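Local coordinates for putative signal transduction protein with CBS domains (PDB 4NOC) that is of unknown function but, as a putative signal transduction protein built from two CBS domains, may sense a small ligand, probably as a two-chain assembly, at residues A[36-41]-A[123-128]; A[27-32]-A[48-53]; A[116-121]-A[138-143]. All coordinates share one frame; numbering follows the deposited sequence.

Contact 1 of 3, residues A[36-41]-A[123-128]; sequences GLIVVD and CPLVAV
Ile38 holds CG1 opposite its carbonyl carbon (chi1 -71°) and runs on fully extended to CD1, while Leu125, with chi1 70°, lifts CG between its own backbone N and carbonyl carbon; these settings bring the ends of the two side chains together. The methyl CD1 of Ile38 rests 4.3 Å from Leu125 CD2. The same CD1 also lies 4.3 Å from Ala127 CB, so one methyl meets two residues on a single face of strand 125-130. The branched, stiff isoleucine suits a strand and still reaches across. Opposite it, leucine supplies a long arm, whereas alanine at the second site offers CD1 a single methyl, its small size suiting a close but light approach of the two sheets. The touch is wholly apolar, with 84 Å² buried in total, and the backbones stay well apart, Ile38 CA being 8.1 Å from Ala127 CA. Ile38 is also flanked by Val15 of its own sheet and by Ala137 of the other. Val126 turns the other way, to Ile138. A sulfate ion lies about 5 Å from the Ile38 side chain. Two small sheets, one from each CBS domain, facing each other through such residues are characteristic of the paired CBS arrangement called a Bateman module.

Contact 2 of 3, residues A[27-32]-A[48-53]; sequences ELLASR and SVLPAS
This is a helix-against-strand-end contact inside the first CBS domain: Leu29, on helix 22-31, packs onto the place where strand 46-51 passes into helix 52-59. It belongs to the β-α-β-β-α core of the CBS fold, in which two helices lie on one side of a small sheet, and here the first of them meets the turn into the second. Leu29 alone represents its segment, pointing its side chain at the other. Its forked end suits the task, because both methyls can lie against the same two residues, each touching different atoms of them. CD1 comes within 4.1 Å of Ala52 CA and, a little farther off, 4.3 Å from Leu50 CD2. Alanine fits at the first turn of helix 52-59, its short side chain allowing the leucine close to the main chain; Leu50 presents CD2 to Leu29 from the end of the strand, CG being set opposite its backbone N (chi1 172°). Between them Pro51, at the N-cap position, turns its ring away. A backbone hydrogen bond joins Ala52 to Pro35, tying the start of the helix to the residue just before strand 36-40. Val55 touches both Leu29 and Leu50, and Leu37 flanks Leu29 from strand 36-40. The second subunit adds its Leu144 beside Leu29 and its Ala140 beside Ala52, so the same apolar patch extends into the dimer interface. The other Leu29 methyl, CD2, sits 4.0 Å from Leu50 O and 4.3 Å from Ala52 CB.

Contact 3 of 3, residues A[116-121]-A[138-143]; sequences AIMARL and ITASRL
Ile138, the first residue to touch helix 111-121, offers its CG2 methyl to Met118, with 4.1 Å to the selenium SE of this selenomethionine. Its carbonyl is approached too, Met118 CE lying 3.5 Å from Ile138 O. Thr139 follows at the N-cap of helix 140-147: its side chain points away from Met118, and OG1 accepts a bond from Arg142 N of 3.0 Å at 147°, a role well suited to a small hydroxyl residue. Next comes Ala140, whose N is 3.5 Å from Met118 CE; with only a methyl there, the selenoether end can lie over the bend between strand and helix. That bend joins the last strand and last helix of the second CBS domain, and helix 111-121 packs beside it as the other helix of the β-α-β-β-α core. The bend of Met118 at chi3 (58°) folds CE over this turn. Ser141, turned away, instead forms a hydrogen bond with Arg33 of the second subunit, and Arg142 forms a salt bridge with Glu145. One helical turn beyond Thr139, Leu143 slides past Met118 in the opposite direction, setting CD2 at 3.7 Å from SE and 3.9 Å from Met118 CB.

From the N terminus, the chain passes along helix 22-31 and strand 36-40, then returns on strand 46-51, where contact 2 closes a short loop within the first CBS domain. Contact 1 opens inside that loop but closes only at strand 125-130, 82 residues later, so contacts 1 and 2 cross. Contact 3 starts on helix 111-121, before contact 1 has closed, and ends after it at 138-143; these two cross as well. Contacts 2 and 3 follow in series, without touching, as matching helix-to-strand closures of the two domains, and each reaches the second subunit. Contact 1 bridges their sheets, its strands pairing with 46-51 and 133-139.

Contact 1 of 3, residues A[36-41]-A[123-128]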
loop_
_atom_site.group_PDB
_atom_site.type_symbol
_atom_site.label_atom_id
_atom_site.label_comp_id
_atom_site.label_asym_id
_atom_site.label_seq_id
_atom_site.Cartn_x
_atom_site.Cartn_y
_atom_site.Cartn_z
ATOM N N GLY A 36 -3.281 -5.549 1.432
ATOM C CA GLY A 36 -2.836 -6.794 0.823
ATOM C C GLY A 36 -2.754 -8.013 1.730
ATOM O O GLY A 36 -2.743 -7.909 2.956
ATOM N N LEU A 37 -2.711 -9.188 1.110
ATOM C CA LEU A 37 -2.508 -10.440 1.826
ATOM C C LEU A 37 -1.113 -10.953 1.499
ATOM O O LEU A 37 -0.648 -10.786 0.372
ATOM C CB LEU A 37 -3.545 -11.479 1.382
ATOM C CG LEU A 37 -5.014 -11.178 1.700
ATOM C CD1 LEU A 37 -5.933 -12.245 1.132
ATOM C CD2 LEU A 37 -5.236 -11.024 3.207
ATOM N N ILE A 38 -0.440 -11.566 2.468
ATOM C CA ILE A 38 0.790 -12.292 2.157
ATOM C C ILE A 38 0.445 -13.684 1.625
ATOM O O ILE A 38 -0.263 -14.454 2.271
ATOM C CB ILE A 38 1.747 -12.381 3.355
ATOM C CG1 ILE A 38 2.364 -11.002 3.628
ATOM C CG2 ILE A 38 2.846 -13.408 3.082
ATOM C CD1 ILE A 38 3.346 -10.998 4.761
ATOM N N VAL A 39 0.927 -13.993 0.429
ATOM C CA VAL A 39 0.619 -15.268 -0.183
ATOM C C VAL A 39 1.798 -16.205 0.029
ATOM O O VAL A 39 2.943 -15.820 -0.226
ATOM C CB VAL A 39 0.421 -15.103 -1.685
ATOM C CG1 VAL A 39 0.081 -16.452 -2.326
ATOM C CG2 VAL A 39 -0.668 -14.071 -1.962
ATOM N N VAL A 40 1.534 -17.421 0.493
ATOM C CA VAL A 40 2.597 -18.407 0.597
ATOM C C VAL A 40 2.315 -19.630 -0.276
ATOM O O VAL A 40 1.186 -19.821 -0.750
ATOM C CB VAL A 40 2.800 -18.848 2.038
ATOM C CG1 VAL A 40 3.006 -17.620 2.924
ATOM C CG2 VAL A 40 1.598 -19.666 2.507
ATOM N N ASP A 41 3.333 -20.464 -0.493
ATOM C CA ASP A 41 3.099 -21.709 -1.218
ATOM C C ASP A 41 2.692 -22.827 -0.260
ATOM O O ASP A 41 2.595 -22.594 0.948
ATOM C CB ASP A 41 4.290 -22.084 -2.105
ATOM C CG ASP A 41 5.532 -22.503 -1.313
ATOM O OD1 ASP A 41 5.451 -22.788 -0.097
ATOM O OD2 ASP A 41 6.612 -22.576 -1.940
ATOM N N CYS A 123 9.957 -0.830 -1.105
ATOM C CA CYS A 123 8.849 -1.791 -1.089
ATOM C C CYS A 123 7.853 -1.396 -0.009
ATOM O O CYS A 123 8.239 -0.799 1.002
ATOM C CB CYS A 123 9.359 -3.219 -0.866
ATOM S SG CYS A 123 10.538 -3.310 0.459
ATOM N N PRO A 124 6.564 -1.682 -0.243
ATOM C CA PRO A 124 5.486 -1.328 0.692
ATOM C C PRO A 124 5.580 -2.126 1.986
ATOM O O PRO A 124 5.254 -1.579 3.030
ATOM C CB PRO A 124 4.206 -1.688 -0.073
ATOM C CG PRO A 124 4.658 -2.615 -1.188
ATOM C CD PRO A 124 6.052 -2.198 -1.528
ATOM N N LEU A 125 6.033 -3.379 1.920
ATOM C CA LEU A 125 6.292 -4.192 3.117
ATOM C C LEU A 125 7.354 -5.269 2.869
ATOM O O LEU A 125 7.697 -5.572 1.721
ATOM C CB LEU A 125 4.993 -4.820 3.683
ATOM C CG LEU A 125 4.217 -5.941 2.971
ATOM C CD1 LEU A 125 4.112 -5.702 1.492
ATOM C CD2 LEU A 125 4.832 -7.302 3.207
ATOM N N VAL A 126 7.889 -5.825 3.953
ATOM C CA VAL A 126 8.746 -7.003 3.866
ATOM C C VAL A 126 8.198 -8.036 4.848
ATOM O O VAL A 126 7.640 -7.665 5.894
ATOM C CB VAL A 126 10.235 -6.710 4.214
ATOM C CG1 VAL A 126 10.850 -5.760 3.191
ATOM C CG2 VAL A 126 10.370 -6.133 5.644
ATOM N N ALA A 127 8.331 -9.318 4.504
ATOM C CA ALA A 127 7.975 -10.373 5.437
ATOM C C ALA A 127 9.162 -10.581 6.350
ATOM O O ALA A 127 10.301 -10.250 5.991
ATOM C CB ALA A 127 7.608 -11.671 4.709
ATOM N N VAL A 128 8.892 -11.105 7.539
ATOM C CA VAL A 128 9.962 -11.490 8.439
ATOM C C VAL A 128 9.912 -12.997 8.639
ATOM O O VAL A 128 8.842 -13.581 8.886
ATOM C CB VAL A 128 9.880 -10.734 9.775
ATOM C CG1 VAL A 128 11.138 -10.973 10.590
ATOM C CG2 VAL A 128 9.738 -9.249 9.509
#

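Contact 2 of 3, residues A[27-32]-A[48-53]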
loop_
_atom_site.group_PDB
_atom_site.type_symbol
_atom_site.label_atom_id
_atom_site.label_comp_id
_atom_site.label_asym_id
_atom_site.label_seq_id
_atom_site.Cartn_x
_atom_site.Cartn_y
_atom_site.Cartn_z
ATOM N N GLU A 27 -12.923 -12.167 0.866
ATOM C CA GLU A 27 -13.647 -11.927 2.112
ATOM C C GLU A 27 -12.699 -11.377 3.173
ATOM O O GLU A 27 -13.052 -10.470 3.937
ATOM C CB GLU A 27 -14.332 -13.204 2.611
ATOM C CG GLU A 27 -15.518 -13.695 1.758
ATOM C CD GLU A 27 -16.832 -12.928 2.006
ATOM O OE1 GLU A 27 -17.779 -13.086 1.197
ATOM O OE2 GLU A 27 -16.935 -12.179 3.004
ATOM N N LEU A 28 -11.479 -11.904 3.209
ATOM C CA LEU A 28 -10.507 -11.441 4.186
ATOM C C LEU A 28 -10.023 -10.026 3.848
ATOM O O LEU A 28 -9.945 -9.160 4.734
ATOM C CB LEU A 28 -9.337 -12.410 4.243
ATOM C CG LEU A 28 -8.442 -12.518 5.462
ATOM C CD1 LEU A 28 -9.215 -12.588 6.772
ATOM C CD2 LEU A 28 -7.631 -13.789 5.267
ATOM N N LEU A 29 -9.694 -9.788 2.581
ATOM C CA LEU A 29 -9.235 -8.465 2.170
ATOM C C LEU A 29 -10.266 -7.403 2.519
ATOM O O LEU A 29 -9.923 -6.294 2.933
ATOM C CB LEU A 29 -8.972 -8.428 0.669
ATOM C CG LEU A 29 -7.641 -9.027 0.253
ATOM C CD1 LEU A 29 -7.620 -9.244 -1.241
ATOM C CD2 LEU A 29 -6.511 -8.095 0.683
ATOM N N ALA A 30 -11.533 -7.767 2.367
ATOM C CA ALA A 30 -12.620 -6.830 2.538
ATOM C C ALA A 30 -12.892 -6.553 4.012
ATOM O O ALA A 30 -13.060 -5.396 4.414
ATOM C CB ALA A 30 -13.860 -7.363 1.854
ATOM N N SER A 31 -12.936 -7.614 4.814
ATOM C CA SER A 31 -13.336 -7.498 6.213
ATOM C C SER A 31 -12.248 -6.863 7.050
ATOM O O SER A 31 -12.469 -5.851 7.716
ATOM C CB SER A 31 -13.706 -8.867 6.792
ATOM O OG SER A 31 -14.992 -9.282 6.355
ATOM N N ARG A 32 -11.065 -7.461 7.005
ATOM C CA ARG A 32 -9.920 -6.935 7.729
ATOM C C ARG A 32 -9.472 -5.568 7.185
ATOM O O ARG A 32 -8.631 -4.899 7.794
ATOM C CB ARG A 32 -8.770 -7.946 7.696
ATOM N N SER A 48 4.503 -14.126 -2.527
ATOM C CA SER A 48 4.090 -12.870 -3.110
ATOM C C SER A 48 3.148 -12.130 -2.165
ATOM O O SER A 48 2.764 -12.647 -1.112
ATOM C CB SER A 48 3.374 -13.151 -4.432
ATOM O OG SER A 48 3.505 -12.056 -5.312
ATOM N N VAL A 49 2.781 -10.916 -2.546
ATOM C CA VAL A 49 1.747 -10.168 -1.842
ATOM C C VAL A 49 0.571 -10.088 -2.798
ATOM O O VAL A 49 0.786 -9.941 -4.005
ATOM C CB VAL A 49 2.210 -8.737 -1.518
ATOM C CG1 VAL A 49 1.100 -7.945 -0.812
ATOM C CG2 VAL A 49 3.446 -8.774 -0.656
ATOM N N LEU A 50 -0.653 -10.200 -2.274
ATOM C CA LEU A 50 -1.859 -9.984 -3.068
ATOM C C LEU A 50 -2.527 -8.687 -2.612
ATOM O O LEU A 50 -3.258 -8.667 -1.614
ATOM C CB LEU A 50 -2.843 -11.156 -2.940
ATOM C CG LEU A 50 -4.220 -10.938 -3.588
ATOM C CD1 LEU A 50 -4.078 -10.651 -5.079
ATOM C CD2 LEU A 50 -5.179 -12.109 -3.358
ATOM N N PRO A 51 -2.267 -7.589 -3.331
ATOM C CA PRO A 51 -2.911 -6.313 -2.975
ATOM C C PRO A 51 -4.401 -6.311 -3.334
ATOM O O PRO A 51 -4.771 -6.914 -4.344
ATOM C CB PRO A 51 -2.150 -5.274 -3.813
ATOM C CG PRO A 51 -1.504 -6.057 -4.930
ATOM C CD PRO A 51 -1.315 -7.475 -4.453
ATOM N N ALA A 52 -5.239 -5.675 -2.514
ATOM C CA ALA A 52 -6.660 -5.538 -2.836
ATOM C C ALA A 52 -6.859 -4.956 -4.234
ATOM O O ALA A 52 -7.755 -5.380 -4.958
ATOM C CB ALA A 52 -7.368 -4.671 -1.808
ATOM N N SER A 53 -6.015 -3.999 -4.604
ATOM C CA SER A 53 -6.122 -3.341 -5.899
ATOM C C SER A 53 -6.005 -4.334 -7.054
ATOM O O SER A 53 -6.666 -4.166 -8.081
ATOM C CB SER A 53 -5.093 -2.210 -6.031
ATOM O OG SER A 53 -3.779 -2.721 -6.126
#

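Contact 3 of 3, residues A[116-121]-A[138-143]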
loop_
_atom_site.group_PDB
_atom_site.type_symbol
_atom_site.label_atom_id
_atom_site.label_comp_id
_atom_site.label_asym_id
_atom_site.label_seq_id
_atom_site.Cartn_x
_atom_site.Cartn_y
_atom_site.Cartn_z
ATOM N N ALA A 116 17.505 0.142 5.540
ATOM C CA ALA A 116 18.332 0.300 4.349
ATOM C C ALA A 116 17.695 -0.489 3.230
ATOM O O ALA A 116 17.655 -0.041 2.068
ATOM C CB ALA A 116 19.763 -0.176 4.607
ATOM N N ILE A 117 17.177 -1.663 3.581
ATOM C CA ILE A 117 16.556 -2.542 2.591
ATOM C C ILE A 117 15.298 -1.903 2.031
ATOM O O ILE A 117 15.146 -1.777 0.810
ATOM C CB ILE A 117 16.186 -3.890 3.191
ATOM C CG1 ILE A 117 17.453 -4.714 3.441
ATOM C CG2 ILE A 117 15.243 -4.630 2.257
ATOM C CD1 ILE A 117 17.261 -5.761 4.507
HETATM N N MSE A 118 14.407 -1.472 2.920
HETATM C CA MSE A 118 13.136 -0.934 2.452
HETATM C C MSE A 118 13.350 0.386 1.730
HETATM O O MSE A 118 12.635 0.684 0.792
HETATM C CB MSE A 118 12.125 -0.818 3.587
HETATM C CG MSE A 118 12.024 -2.124 4.372
HETATM SE SE MSE A 118 10.547 -2.036 5.663
HETATM C CE MSE A 118 9.082 -1.665 4.413
ATOM N N ALA A 119 14.365 1.152 2.116
ATOM C CA ALA A 119 14.664 2.391 1.372
ATOM C C ALA A 119 15.169 2.069 -0.031
ATOM O O ALA A 119 14.722 2.646 -1.029
ATOM C CB ALA A 119 15.683 3.212 2.098
ATOM N N ARG A 120 16.132 1.158 -0.094
ATOM C CA ARG A 120 16.747 0.794 -1.362
ATOM C C ARG A 120 15.698 0.224 -2.322
ATOM O O ARG A 120 15.624 0.636 -3.485
ATOM C CB ARG A 120 17.865 -0.233 -1.123
ATOM C CG ARG A 120 18.594 -0.702 -2.370
ATOM C CD ARG A 120 19.538 -1.879 -2.046
ATOM N NE ARG A 120 20.126 -2.403 -3.267
ATOM C CZ ARG A 120 21.337 -2.097 -3.715
ATOM N NH1 ARG A 120 22.131 -1.289 -3.014
ATOM N NH2 ARG A 120 21.763 -2.617 -4.861
ATOM N N LEU A 121 14.888 -0.715 -1.834
ATOM C CA LEU A 121 13.907 -1.375 -2.700
ATOM C C LEU A 121 12.623 -0.566 -2.833
ATOM O O LEU A 121 11.855 -0.797 -3.754
ATOM C CB LEU A 121 13.558 -2.760 -2.169
ATOM C CG LEU A 121 14.685 -3.778 -2.035
ATOM C CD1 LEU A 121 14.122 -5.134 -1.596
ATOM C CD2 LEU A 121 15.425 -3.907 -3.352
ATOM N N ILE A 138 6.663 -6.254 8.144
ATOM C CA ILE A 138 6.998 -4.879 8.493
ATOM C C ILE A 138 6.633 -3.995 7.306
ATOM O O ILE A 138 7.272 -4.072 6.247
ATOM C CB ILE A 138 8.497 -4.716 8.766
ATOM C CG1 ILE A 138 8.953 -5.668 9.861
ATOM C CG2 ILE A 138 8.830 -3.276 9.168
ATOM C CD1 ILE A 138 10.448 -5.773 9.958
ATOM N N THR A 139 5.604 -3.166 7.471
ATOM C CA THR A 139 5.200 -2.265 6.401
ATOM C C THR A 139 6.076 -1.020 6.421
ATOM O O THR A 139 6.764 -0.753 7.405
ATOM C CB THR A 139 3.776 -1.780 6.586
ATOM O OG1 THR A 139 3.702 -1.058 7.825
ATOM C CG2 THR A 139 2.810 -2.961 6.621
ATOM N N ALA A 140 6.017 -0.255 5.339
ATOM C CA ALA A 140 6.708 1.015 5.257
ATOM C C ALA A 140 6.286 1.930 6.426
ATOM O O ALA A 140 7.135 2.549 7.052
ATOM C CB ALA A 140 6.441 1.688 3.882
ATOM N N SER A 141 4.990 2.002 6.742
ATOM C CA SER A 141 4.553 2.911 7.815
ATOM C C SER A 141 4.992 2.408 9.199
ATOM O O SER A 141 5.252 3.191 10.109
ATOM C CB SER A 141 3.039 3.199 7.760
ATOM O OG SER A 141 2.254 2.093 8.170
ATOM N N ARG A 142 5.122 1.098 9.335
ATOM C CA ARG A 142 5.579 0.526 10.588
ATOM C C ARG A 142 7.043 0.921 10.802
ATOM O O ARG A 142 7.446 1.297 11.912
ATOM C CB ARG A 142 5.379 -1.001 10.599
ATOM C CG ARG A 142 6.134 -1.759 11.697
ATOM C CD ARG A 142 5.688 -1.359 13.115
ATOM N NE ARG A 142 6.193 -2.275 14.149
ATOM C CZ ARG A 142 6.095 -2.050 15.461
ATOM N NH1 ARG A 142 5.533 -0.931 15.926
ATOM N NH2 ARG A 142 6.574 -2.936 16.319
ATOM N N LEU A 143 7.819 0.872 9.723
ATOM C CA LEU A 143 9.204 1.310 9.777
ATOM C C LEU A 143 9.284 2.796 10.172
ATOM O O LEU A 143 10.071 3.178 11.055
ATOM C CB LEU A 143 9.892 1.063 8.433
ATOM C CG LEU A 143 11.348 1.524 8.343
ATOM C CD1 LEU A 143 12.155 0.880 9.455
ATOM C CD2 LEU A 143 11.922 1.153 6.996
#